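Side-chain contacts in phosphoserine aminotransferase SerC (Cytophaga hutchinsonii ATCC 33406, PDB 3FFR), which probably catalyses the pyridoxal-phosphate-dependent transamination that interconverts phosphohydroxypyruvate and O-phosphoserine, with glutamate as amino donor, in serine biosynthesis: residues L52-E57 against D258-S263; L199-L204 against F250-V255; T280-S285 against I303-T308; M309-I314 against T335-A340. All coordinates share one frame; numbering follows the deposited sequence. Where two conformers were deposited one is given.

Contact 1. Residues L52-E57 against D258-S263; sequences LKTLLE and DMLQIS
Thr54 opens the contact with its methyl: CG2 lies 3.8 Å from CD2 of Leu260, and the two side chains cross at about a right angle. The hydroxyl plays a different part, since Thr54 OG1 is bound to the backbone oxygen of Asp50 one turn earlier, which is consistent with the rotation that turns CG2 to Leu260. This side is exposed, and a bound polyethylene glycol molecule lies about 4 Å from the threonine side chain.

Leu55 carries most of the packing. CD2 of Leu260 reaches right in to its backbone, 3.7 Å from CA of Leu55, and also meets CD1 of Leu55 at 3.8 Å. Because CG of Leu55 is anti to the backbone N (chi1 -176°), its branch extends toward the second helix and splits there: CD1 turns to Leu260, while CD2 approaches SE of Met259, a selenomethionine, at 4.1 Å. The contact is wholly apolar, with no hydrogen bond joining the segments. The helix closes in a Schellman motif, with Glu57 at positive phi.

The segments thus join the C-terminal ends of helices 39-55 and 246-262. Ser263 follows the latter and N-caps helix 264-284, its OG bound to Ile262 O and Gly266 N; Leu55 also touches Ala264 there. On another side of helix 39-55, Leu52 packs on Val201 of strand 200-205 and on Leu252, so that this helix packs against both the strand and helix 246-262.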
loop_
_atom_site.group_PDB
_atom_site.type_symbol
_atom_site.label_atom_id
_atom_site.label_comp_id
_atom_site.label_asym_id
_atom_site.label_seq_id
_atom_site.Cartn_x
_atom_site.Cartn_y
_atom_site.Cartn_z
ATOM N N LEU A 52 5.799 16.169 9.326
ATOM C CA LEU A 52 7.035 15.747 8.660
ATOM C C LEU A 52 7.820 16.982 8.216
ATOM O O LEU A 52 9.051 17.018 8.318
ATOM C CB LEU A 52 6.777 14.818 7.472
ATOM C CG LEU A 52 6.403 13.381 7.831
ATOM C CD1 LEU A 52 5.845 12.648 6.584
ATOM C CD2 LEU A 52 7.627 12.625 8.405
ATOM N N LYS A 53 7.104 17.972 7.705
ATOM C CA LYS A 53 7.792 19.195 7.222
ATOM C C LYS A 53 8.472 19.887 8.397
ATOM O O LYS A 53 9.564 20.449 8.284
ATOM C CB LYS A 53 6.829 20.132 6.507
ATOM C CG LYS A 53 6.322 19.562 5.198
ATOM C CD LYS A 53 5.179 20.358 4.556
ATOM C CE LYS A 53 4.702 19.685 3.298
ATOM N NZ LYS A 53 3.595 20.411 2.593
ATOM N N THR A 54 7.812 19.838 9.540
ATOM C CA THR A 54 8.371 20.504 10.733
ATOM C C THR A 54 9.571 19.699 11.270
ATOM O O THR A 54 10.689 20.217 11.501
ATOM C CB THR A 54 7.296 20.663 11.822
ATOM O OG1 THR A 54 6.204 21.432 11.308
ATOM C CG2 THR A 54 7.868 21.364 13.047
ATOM N N LEU A 55 9.347 18.407 11.416
ATOM C CA LEU A 55 10.383 17.538 12.011
ATOM C C LEU A 55 11.658 17.514 11.192
ATOM O O LEU A 55 12.770 17.457 11.733
ATOM C CB LEU A 55 9.865 16.115 12.141
ATOM C CG LEU A 55 10.790 15.104 12.824
ATOM C CD1 LEU A 55 10.841 15.426 14.296
ATOM C CD2 LEU A 55 10.279 13.648 12.564
ATOM N N LEU A 56 11.467 17.500 9.880
ATOM C CA LEU A 56 12.578 17.396 8.931
ATOM C C LEU A 56 13.060 18.747 8.429
ATOM O O LEU A 56 13.990 18.850 7.640
ATOM C CB LEU A 56 12.204 16.483 7.768
ATOM C CG LEU A 56 11.906 15.033 8.183
ATOM C CD1 LEU A 56 11.487 14.189 6.923
ATOM C CD2 LEU A 56 13.090 14.398 8.958
ATOM N N GLU A 57 12.426 19.789 8.921
ATOM C CA GLU A 57 12.807 21.170 8.567
ATOM C C GLU A 57 12.862 21.391 7.041
ATOM O O GLU A 57 13.789 21.978 6.478
ATOM C CB GLU A 57 14.119 21.554 9.246
ATOM C CG GLU A 57 14.023 21.400 10.764
ATOM C CD GLU A 57 15.324 21.635 11.486
ATOM O OE1 GLU A 57 16.059 22.574 11.151
ATOM O OE2 GLU A 57 15.597 20.864 12.410
ATOM N N ASP A 258 4.697 12.984 18.587
ATOM C CA ASP A 258 5.452 12.531 19.750
ATOM C C ASP A 258 6.933 12.880 19.550
ATOM O O ASP A 258 7.619 13.315 20.463
ATOM C CB ASP A 258 5.293 11.008 19.974
ATOM C CG ASP A 258 3.876 10.601 20.361
ATOM O OD1 ASP A 258 3.215 11.396 21.071
ATOM O OD2 ASP A 258 3.434 9.488 19.975
HETATM N N MSE A 259 7.425 12.652 18.339
HETATM C CA MSE A 259 8.829 12.898 18.028
HETATM C C MSE A 259 9.182 14.381 18.143
HETATM O O MSE A 259 10.253 14.765 18.619
HETATM C CB MSE A 259 9.230 12.349 16.643
HETATM C CG MSE A 259 9.264 10.885 16.601
HETATM SE SE MSE A 259 9.747 10.278 14.788
HETATM C CE MSE A 259 9.943 8.398 15.149
ATOM N N LEU A 260 8.243 15.199 17.726
ATOM C CA LEU A 260 8.426 16.644 17.789
ATOM C C LEU A 260 8.566 17.131 19.228
ATOM O O LEU A 260 9.183 18.172 19.462
ATOM C CB LEU A 260 7.295 17.405 17.117
ATOM C CG LEU A 260 7.300 17.369 15.599
ATOM C CD1 LEU A 260 5.931 17.770 15.038
ATOM C CD2 LEU A 260 8.416 18.227 15.064
ATOM N N GLN A 261 7.993 16.385 20.175
ATOM C CA GLN A 261 8.080 16.771 21.585
ATOM C C GLN A 261 9.499 16.544 22.091
ATOM O O GLN A 261 9.972 17.257 22.973
ATOM C CB GLN A 261 7.057 16.030 22.446
ATOM C CG GLN A 261 5.614 16.412 22.119
ATOM C CD GLN A 261 5.314 17.864 22.470
ATOM O OE1 GLN A 261 5.303 18.240 23.643
ATOM N NE2 GLN A 261 5.065 18.683 21.454
ATOM N N ILE A 262 10.185 15.565 21.507
ATOM C CA ILE A 262 11.575 15.281 21.875
ATOM C C ILE A 262 12.516 16.204 21.094
ATOM O O ILE A 262 13.511 16.711 21.627
ATOM C CB ILE A 262 11.954 13.824 21.588
ATOM C CG1 ILE A 262 11.026 12.868 22.332
ATOM C CG2 ILE A 262 13.416 13.514 21.940
ATOM C CD1 ILE A 262 11.215 11.427 21.891
ATOM N N SER A 263 12.127 16.408 19.844
ATOM C CA SER A 263 12.852 17.173 18.791
ATOM C C SER A 263 13.736 16.210 18.004
ATOM O O SER A 263 14.224 15.206 18.535
ATOM C CB SER A 263 13.697 18.363 19.310
ATOM O OG SER A 263 14.936 17.976 19.886
#

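Contact 2. Residues L199-L204 against F250-V255; sequences LGVWIL and FLLGKV
Leu252 and Val201 meet tip to tip: CD2 of the leucine, projecting from helix 246-262, comes 4.0 Å from CG2 of the valine on strand 200-205. Leu199 approaches the same methyl differently, its side chain crossing that of Leu252 at about a right angle, with its CD2 4.0 Å from CD2 of Leu252. One methyl of the helix therefore rests against two methyls of the other segment, which stand 4.6 Å apart (Leu199 CD2 to Val201 CG2). The extended first torsion of Leu252, with CG anti to the backbone N (chi1 -172°), carries CD2 out to the strand; the nearest CA atoms, those of Leu199 and Leu252, remain 9.2 Å apart. Contact is slight in area but fully buried, and no polar group takes part.

Leu199 and Val201 both point to the helix because alternate residues of an extended chain share a side. Strand 200-205 runs antiparallel to both its neighbours, 62-67 and 184-188, in the seven-stranded sheet of the large domain of a fold type I aminotransferase. Strand 184-188 leads to Lys191, which carries the cofactor as an aldimine, and helix 246-262 packs over this part of the sheet, with Leu195 also against Leu252.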
loop_
_atom_site.group_PDB
_atom_site.type_symbol
_atom_site.label_atom_id
_atom_site.label_comp_id
_atom_site.label_asym_id
_atom_site.label_seq_id
_atom_site.Cartn_x
_atom_site.Cartn_y
_atom_site.Cartn_z
ATOM N N LEU A 199 3.240 1.939 4.299
ATOM C CA LEU A 199 3.271 3.340 3.854
ATOM C C LEU A 199 4.675 3.806 3.488
ATOM O O LEU A 199 5.604 3.697 4.284
ATOM C CB LEU A 199 2.680 4.287 4.947
ATOM C CG LEU A 199 2.373 5.744 4.511
ATOM C CD1 LEU A 199 1.172 5.775 3.484
ATOM C CD2 LEU A 199 2.160 6.663 5.742
ATOM N N GLY A 200 4.779 4.329 2.265
ATOM C CA GLY A 200 5.974 4.973 1.757
ATOM C C GLY A 200 5.779 6.469 1.718
ATOM O O GLY A 200 4.654 6.969 1.536
ATOM N N VAL A 201 6.880 7.189 1.937
ATOM C CA VAL A 201 6.895 8.638 1.912
ATOM C C VAL A 201 7.992 9.166 0.992
ATOM O O VAL A 201 9.176 8.839 1.137
ATOM C CB VAL A 201 7.084 9.233 3.345
ATOM C CG1 VAL A 201 6.951 10.736 3.313
ATOM C CG2 VAL A 201 6.011 8.651 4.353
ATOM N N TRP A 202 7.556 9.960 0.031
ATOM C CA TRP A 202 8.418 10.565 -0.990
ATOM C C TRP A 202 8.432 12.071 -0.796
ATOM O O TRP A 202 7.452 12.744 -0.984
ATOM C CB TRP A 202 7.939 10.154 -2.388
ATOM C CG TRP A 202 8.826 10.521 -3.533
ATOM C CD1 TRP A 202 10.109 10.990 -3.469
ATOM C CD2 TRP A 202 8.554 10.294 -4.930
ATOM N NE1 TRP A 202 10.601 11.177 -4.729
ATOM C CE2 TRP A 202 9.684 10.737 -5.649
ATOM C CE3 TRP A 202 7.449 9.817 -5.633
ATOM C CZ2 TRP A 202 9.753 10.702 -7.055
ATOM C CZ3 TRP A 202 7.515 9.780 -7.034
ATOM C CH2 TRP A 202 8.646 10.233 -7.727
ATOM N N ILE A 203 9.589 12.558 -0.386
ATOM C CA ILE A 203 9.833 13.979 -0.187
ATOM C C ILE A 203 10.583 14.454 -1.430
ATOM O O ILE A 203 11.621 13.889 -1.802
ATOM C CB ILE A 203 10.653 14.200 1.098
ATOM C CG1 ILE A 203 9.778 13.850 2.332
ATOM C CG2 ILE A 203 11.207 15.631 1.160
ATOM C CD1 ILE A 203 10.544 13.837 3.624
ATOM N N LEU A 204 10.037 15.462 -2.097
ATOM C CA LEU A 204 10.628 15.892 -3.371
ATOM C C LEU A 204 10.443 17.363 -3.610
ATOM O O LEU A 204 9.498 17.966 -3.135
ATOM C CB LEU A 204 10.001 15.104 -4.536
ATOM C CG LEU A 204 8.552 15.416 -5.007
ATOM C CD1 LEU A 204 8.219 14.567 -6.237
ATOM C CD2 LEU A 204 7.457 15.224 -3.899
ATOM N N PHE A 250 -2.579 8.151 9.815
ATOM C CA PHE A 250 -3.008 8.573 11.156
ATOM C C PHE A 250 -1.899 8.335 12.172
ATOM O O PHE A 250 -1.487 9.226 12.937
ATOM C CB PHE A 250 -4.253 7.798 11.595
ATOM C CG PHE A 250 -4.745 8.154 12.967
ATOM C CD1 PHE A 250 -5.554 9.275 13.153
ATOM C CD2 PHE A 250 -4.458 7.355 14.054
ATOM C CE1 PHE A 250 -6.043 9.599 14.404
ATOM C CE2 PHE A 250 -4.942 7.684 15.313
ATOM C CZ PHE A 250 -5.732 8.810 15.478
ATOM N N LEU A 251 -1.395 7.112 12.173
ATOM C CA LEU A 251 -0.361 6.745 13.135
ATOM C C LEU A 251 0.896 7.579 12.915
ATOM O O LEU A 251 1.570 7.970 13.869
ATOM C CB LEU A 251 -0.017 5.250 13.053
ATOM C CG LEU A 251 -1.080 4.243 13.487
ATOM C CD1 LEU A 251 -0.535 2.835 13.177
ATOM C CD2 LEU A 251 -1.462 4.408 14.997
ATOM N N LEU A 252 1.206 7.854 11.653
ATOM C CA LEU A 252 2.399 8.653 11.341
ATOM C C LEU A 252 2.305 10.082 11.913
ATOM O O LEU A 252 3.272 10.641 12.450
ATOM C CB LEU A 252 2.708 8.685 9.836
ATOM C CG LEU A 252 4.036 9.335 9.419
ATOM C CD1 LEU A 252 5.276 8.655 10.056
ATOM C CD2 LEU A 252 4.147 9.367 7.874
ATOM N N GLY A 253 1.140 10.678 11.791
ATOM C CA GLY A 253 0.932 12.026 12.321
ATOM C C GLY A 253 1.035 12.028 13.834
ATOM O O GLY A 253 1.581 12.947 14.414
ATOM N N LYS A 254 0.543 10.970 14.468
ATOM C CA LYS A 254 0.599 10.882 15.933
ATOM C C LYS A 254 2.042 10.677 16.413
ATOM O O LYS A 254 2.523 11.337 17.348
ATOM C CB LYS A 254 -0.283 9.748 16.461
ATOM C CG LYS A 254 -1.784 9.972 16.296
ATOM C CD LYS A 254 -2.283 11.202 17.061
ATOM C CE LYS A 254 -3.783 11.362 16.974
ATOM N NZ LYS A 254 -4.262 12.543 17.761
ATOM N N VAL A 255 2.742 9.739 15.782
ATOM C CA VAL A 255 4.144 9.427 16.172
ATOM C C VAL A 255 5.063 10.583 15.892
ATOM O O VAL A 255 5.938 10.935 16.695
ATOM C CB VAL A 255 4.648 8.126 15.486
ATOM C CG1 VAL A 255 6.169 7.980 15.551
ATOM C CG2 VAL A 255 3.914 6.908 16.119
#

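Contact 3. Residues T280-S285 against I303-T308; sequences TYIESS and IVANTT
Ile282 meets Ile303 and Ala305 through a single atom, its terminal methyl CD1. That methyl is 4.0 Å from CG2 of Ile303, where the two isoleucine side chains cross at an oblique angle, and 4.1 Å from CB of Ala305. With CG1 anti to its own carbonyl carbon (chi1 -63°) and CD1 extended beyond it, Ile282 reaches from the helix to the strand; CA of Ile282 and CA of Ala305, the nearest such pair, are 7.8 Å apart. Ile282 also touches Phe290, and Ile303 is packed against Ala275, Ile278 and Asn279 of the same helix.

This is helix-on-sheet packing in the small, C-terminal domain: helix 264-284 lies on one face of a five-stranded mixed sheet, and strand 302-307 runs between strands 336-340 and 288-290.

Polar interactions stay outside the interface. In the sheet, the backbone of Ala305 pairs with Ile337 and that of Ile303 with Ile339, so both residues are paired with strand 336-340. Near the C-terminal part of helix 264-284, Ser285 OG is bound to the backbone nitrogens of Val287 and Phe288, and both it and Tyr281 OH are bound to the O atom of Gly362, the last residue, tying this region to the chain terminus.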
loop_
_atom_site.group_PDB
_atom_site.type_symbol
_atom_site.label_atom_id
_atom_site.label_comp_id
_atom_site.label_asym_id
_atom_site.label_seq_id
_atom_site.Cartn_x
_atom_site.Cartn_y
_atom_site.Cartn_z
ATOM N N THR A 280 30.814 0.287 21.879
ATOM C CA THR A 280 31.823 0.145 22.943
ATOM C C THR A 280 32.008 -1.337 23.283
ATOM O O THR A 280 33.126 -1.816 23.532
ATOM C CB THR A 280 31.429 0.957 24.203
ATOM O OG1 THR A 280 31.502 2.360 23.880
ATOM C CG2 THR A 280 32.415 0.657 25.378
ATOM N N TYR A 281 30.891 -2.052 23.256
ATOM C CA TYR A 281 30.879 -3.493 23.544
ATOM C C TYR A 281 31.565 -4.224 22.404
ATOM O O TYR A 281 32.434 -5.070 22.619
ATOM C CB TYR A 281 29.467 -4.018 23.773
ATOM C CG TYR A 281 29.304 -5.533 23.631
ATOM C CD1 TYR A 281 30.009 -6.408 24.446
ATOM C CD2 TYR A 281 28.418 -6.076 22.676
ATOM C CE1 TYR A 281 29.855 -7.772 24.332
ATOM C CE2 TYR A 281 28.267 -7.427 22.547
ATOM C CZ TYR A 281 28.996 -8.279 23.378
ATOM O OH TYR A 281 28.830 -9.648 23.264
ATOM N N ILE A 282 31.263 -3.819 21.181
ATOM C CA ILE A 282 31.879 -4.492 20.028
ATOM C C ILE A 282 33.403 -4.262 20.064
ATOM O O ILE A 282 34.173 -5.137 19.665
ATOM C CB ILE A 282 31.285 -4.037 18.667
ATOM C CG1 ILE A 282 29.793 -4.403 18.595
ATOM C CG2 ILE A 282 32.046 -4.678 17.508
ATOM C CD1 ILE A 282 29.034 -3.753 17.405
ATOM N N GLU A 283 33.844 -3.094 20.537
ATOM C CA GLU A 283 35.301 -2.824 20.555
ATOM C C GLU A 283 36.107 -3.886 21.283
ATOM O O GLU A 283 37.269 -4.120 20.937
ATOM C CB GLU A 283 35.661 -1.477 21.193
ATOM C CG GLU A 283 35.242 -0.226 20.408
ATOM C CD GLU A 283 35.940 -0.007 19.073
ATOM O OE1 GLU A 283 36.877 -0.742 18.720
ATOM O OE2 GLU A 283 35.502 0.942 18.351
ATOM N N SER A 284 35.506 -4.503 22.292
ATOM C CA SER A 284 36.239 -5.457 23.127
ATOM C C SER A 284 35.654 -6.865 23.163
ATOM O O SER A 284 36.178 -7.737 23.854
ATOM C CB SER A 284 36.397 -4.925 24.554
ATOM O OG SER A 284 35.157 -4.763 25.194
ATOM N N SER A 285 34.600 -7.096 22.387
ATOM C CA SER A 285 33.964 -8.409 22.346
ATOM C C SER A 285 34.879 -9.497 21.825
ATOM O O SER A 285 35.645 -9.275 20.905
ATOM C CB SER A 285 32.706 -8.395 21.470
ATOM O OG SER A 285 32.111 -9.681 21.485
ATOM N N ILE A 303 23.259 -1.373 12.974
ATOM C CA ILE A 303 24.653 -1.745 13.301
ATOM C C ILE A 303 24.931 -3.193 12.951
ATOM O O ILE A 303 24.332 -4.115 13.497
ATOM C CB ILE A 303 24.956 -1.435 14.793
ATOM C CG1 ILE A 303 24.693 0.060 15.074
ATOM C CG2 ILE A 303 26.385 -1.831 15.192
ATOM C CD1 ILE A 303 24.736 0.466 16.572
ATOM N N VAL A 304 25.872 -3.373 12.034
ATOM C CA VAL A 304 26.239 -4.688 11.542
ATOM C C VAL A 304 27.576 -5.149 12.115
ATOM O O VAL A 304 28.606 -4.447 12.068
ATOM C CB VAL A 304 26.226 -4.695 10.005
ATOM C CG1 VAL A 304 26.611 -6.105 9.451
ATOM C CG2 VAL A 304 24.809 -4.261 9.527
ATOM N N ALA A 305 27.501 -6.318 12.752
ATOM C CA ALA A 305 28.667 -6.903 13.372
ATOM C C ALA A 305 28.943 -8.281 12.810
ATOM O O ALA A 305 28.033 -9.104 12.652
ATOM C CB ALA A 305 28.445 -7.010 14.907
ATOM N N ASN A 306 30.220 -8.526 12.540
ATOM C CA ASN A 306 30.666 -9.872 12.204
ATOM C C ASN A 306 30.584 -10.649 13.514
ATOM O O ASN A 306 30.844 -10.106 14.598
ATOM C CB ASN A 306 32.081 -9.874 11.648
ATOM C CG ASN A 306 32.178 -9.193 10.334
ATOM O OD1 ASN A 306 31.179 -9.066 9.657
ATOM N ND2 ASN A 306 33.388 -8.753 9.945
ATOM N N THR A 307 30.249 -11.924 13.417
ATOM C CA THR A 307 30.096 -12.786 14.614
ATOM C C THR A 307 30.712 -14.171 14.437
ATOM O O THR A 307 30.548 -14.795 13.398
ATOM C CB THR A 307 28.592 -12.995 14.998
ATOM O OG1 THR A 307 28.481 -13.953 16.065
ATOM C CG2 THR A 307 27.722 -13.524 13.810
ATOM N N THR A 308 31.433 -14.630 15.446
ATOM C CA THR A 308 31.987 -16.002 15.409
ATOM C C THR A 308 30.962 -17.053 15.804
ATOM O O THR A 308 31.218 -18.257 15.707
ATOM C CB THR A 308 33.214 -16.159 16.346
ATOM O OG1 THR A 308 32.804 -15.935 17.701
ATOM C CG2 THR A 308 34.290 -15.183 15.957
#

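Contact 4. Residues M309-I314 against T335-A340; sequences MLPGEI and TQIRIA
The puckered pyrrolidine ring of Pro311 turns its CB–CG side to the strand. Its CG comes 3.3 Å from the backbone oxygen of Gln336, a close approach of a C-H group to a carbonyl, and its CB lies 3.8 Å from CG2 of Ile337. The flat amide of Gln336 belongs to a residue whose side chain leaves its backbone away from the helix; NE2 is hydrogen-bonded to OD1 of Asn306, and a bound polyethylene glycol molecule lies about 4 Å from this side chain.

Ile337 is the apolar centre of the contact. Its CG1 occupies the crowded position between the backbone N and the carbonyl carbon (chi1 62°), while CG2 is anti to the carbonyl carbon and faces the first turn of the helix. There CG2 receives CD1 of Ile314 at 3.9 Å, the two isoleucines crossing at about a right angle, as well as the proline. Residues one turn apart thus grip one branched methyl. Phe288 touches both isoleucines, and Ala327 touches the proline.

Leu310 is the N-cap of helix 311-318, and Pro311, which has no N-H to leave unpaired, fills its first position. That helix links strands 302-307 and 323-327, which run parallel with antiparallel strand 336-340 between them: a split beta-alpha-beta unit of the C-terminal domain.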
loop_
_atom_site.group_PDB
_atom_site.type_symbol
_atom_site.label_atom_id
_atom_site.label_comp_id
_atom_site.label_asym_id
_atom_site.label_seq_id
_atom_site.Cartn_x
_atom_site.Cartn_y
_atom_site.Cartn_z
HETATM N N MSE A 309 29.830 -16.576 16.306
HETATM C CA MSE A 309 28.741 -17.446 16.729
HETATM C C MSE A 309 27.535 -17.270 15.792
HETATM O O MSE A 309 27.234 -16.170 15.318
HETATM C CB MSE A 309 28.304 -17.088 18.140
HETATM C CG MSE A 309 29.328 -17.162 19.201
HETATM SE SE MSE A 309 29.493 -18.987 19.867
HETATM C CE MSE A 309 30.662 -19.699 18.473
ATOM N N LEU A 310 26.829 -18.363 15.557
ATOM C CA LEU A 310 25.656 -18.290 14.662
ATOM C C LEU A 310 24.593 -17.379 15.253
ATOM O O LEU A 310 24.292 -17.469 16.436
ATOM C CB LEU A 310 25.042 -19.673 14.450
ATOM C CG LEU A 310 25.904 -20.694 13.715
ATOM C CD1 LEU A 310 25.271 -22.101 13.840
ATOM C CD2 LEU A 310 26.078 -20.285 12.269
ATOM N N PRO A 311 24.005 -16.495 14.424
ATOM C CA PRO A 311 22.933 -15.639 14.921
ATOM C C PRO A 311 21.789 -16.417 15.572
ATOM O O PRO A 311 21.145 -15.940 16.510
ATOM C CB PRO A 311 22.483 -14.875 13.653
ATOM C CG PRO A 311 23.728 -14.833 12.767
ATOM C CD PRO A 311 24.397 -16.167 13.036
ATOM N N GLY A 312 21.557 -17.618 15.076
ATOM C CA GLY A 312 20.477 -18.472 15.588
ATOM C C GLY A 312 20.762 -18.866 17.028
ATOM O O GLY A 312 19.861 -18.925 17.884
ATOM N N GLU A 313 22.046 -19.094 17.292
ATOM C CA GLU A 313 22.499 -19.468 18.643
ATOM C C GLU A 313 22.425 -18.273 19.574
ATOM O O GLU A 313 22.053 -18.388 20.744
ATOM C CB GLU A 313 23.894 -20.054 18.629
ATOM C CG GLU A 313 23.926 -21.455 18.081
ATOM C CD GLU A 313 22.981 -22.390 18.839
ATOM O OE1 GLU A 313 22.913 -22.287 20.089
ATOM O OE2 GLU A 313 22.302 -23.212 18.180
ATOM N N ILE A 314 22.779 -17.110 19.037
ATOM C CA ILE A 314 22.731 -15.882 19.814
ATOM C C ILE A 314 21.283 -15.607 20.220
ATOM O O ILE A 314 20.987 -15.272 21.368
ATOM C CB ILE A 314 23.336 -14.664 19.013
ATOM C CG1 ILE A 314 24.848 -14.864 18.794
ATOM C CG2 ILE A 314 23.071 -13.343 19.737
ATOM C CD1 ILE A 314 25.462 -13.941 17.711
ATOM N N THR A 335 27.026 -15.300 9.408
ATOM C CA THR A 335 28.293 -14.680 9.796
ATOM C C THR A 335 28.247 -13.248 10.307
ATOM O O THR A 335 29.291 -12.683 10.675
ATOM C CB THR A 335 29.257 -14.741 8.638
ATOM O OG1 THR A 335 28.669 -14.087 7.511
ATOM C CG2 THR A 335 29.551 -16.233 8.297
ATOM N N GLN A 336 27.055 -12.662 10.286
ATOM C CA GLN A 336 26.868 -11.324 10.834
ATOM C C GLN A 336 25.558 -11.236 11.575
ATOM O O GLN A 336 24.666 -12.025 11.349
ATOM C CB GLN A 336 26.844 -10.242 9.725
ATOM C CG GLN A 336 28.060 -10.139 8.838
ATOM C CD GLN A 336 27.991 -8.959 7.871
ATOM O OE1 GLN A 336 26.995 -8.775 7.154
ATOM N NE2 GLN A 336 29.059 -8.158 7.842
ATOM N N ILE A 337 25.478 -10.283 12.495
ATOM C CA ILE A 337 24.188 -9.883 13.074
ATOM C C ILE A 337 23.954 -8.414 12.703
ATOM O O ILE A 337 24.874 -7.676 12.334
ATOM C CB ILE A 337 24.047 -10.100 14.593
ATOM C CG1 ILE A 337 25.066 -9.256 15.386
ATOM C CG2 ILE A 337 24.075 -11.635 14.945
ATOM C CD1 ILE A 337 24.803 -9.211 16.877
ATOM N N ARG A 338 22.696 -8.013 12.780
ATOM C CA ARG A 338 22.288 -6.645 12.479
ATOM C C ARG A 338 21.393 -6.193 13.626
ATOM O O ARG A 338 20.331 -6.787 13.883
ATOM C CB ARG A 338 21.552 -6.599 11.146
ATOM C CG ARG A 338 22.331 -7.212 9.973
ATOM C CD ARG A 338 21.660 -6.850 8.652
ATOM N NE ARG A 338 20.417 -7.607 8.451
ATOM C CZ ARG A 338 19.466 -7.268 7.612
ATOM N NH1 ARG A 338 19.533 -6.123 6.937
ATOM N NH2 ARG A 338 18.389 -8.021 7.513
ATOM N N ILE A 339 21.873 -5.186 14.343
ATOM C CA ILE A 339 21.173 -4.630 15.498
ATOM C C ILE A 339 20.543 -3.292 15.136
ATOM O O ILE A 339 21.233 -2.313 14.902
ATOM C CB ILE A 339 22.122 -4.444 16.706
ATOM C CG1 ILE A 339 22.774 -5.755 17.127
ATOM C CG2 ILE A 339 21.356 -3.840 17.886
ATOM C CD1 ILE A 339 23.923 -5.609 18.163
ATOM N N ALA A 340 19.217 -3.285 15.065
ATOM C CA ALA A 340 18.468 -2.064 14.811
ATOM C C ALA A 340 18.563 -1.181 16.056
ATOM O O ALA A 340 18.449 -1.651 17.199
ATOM C CB ALA A 340 17.003 -2.359 14.464
#

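In the fold
The four contacts fall into two pairs, one in each domain-like half of the subunit. Contacts 1 and 2 share helix 246-262, have centres 12 Å apart and touch; along the chain, contact 2 is nested within the loop closed by contact 1. Contacts 3 and 4 follow in series, 10 Å apart between centres, and meet through neighbouring strands 302-307 and 336-340 of the five-stranded sheet. Between the pairs the centres are 31 to 33 Å apart and nothing touches. Helices 246-262 and 264-284, consecutive in sequence, carry the chain from the first pair to the second, and so from the large domain, which bears the cofactor lysine, to the small domain.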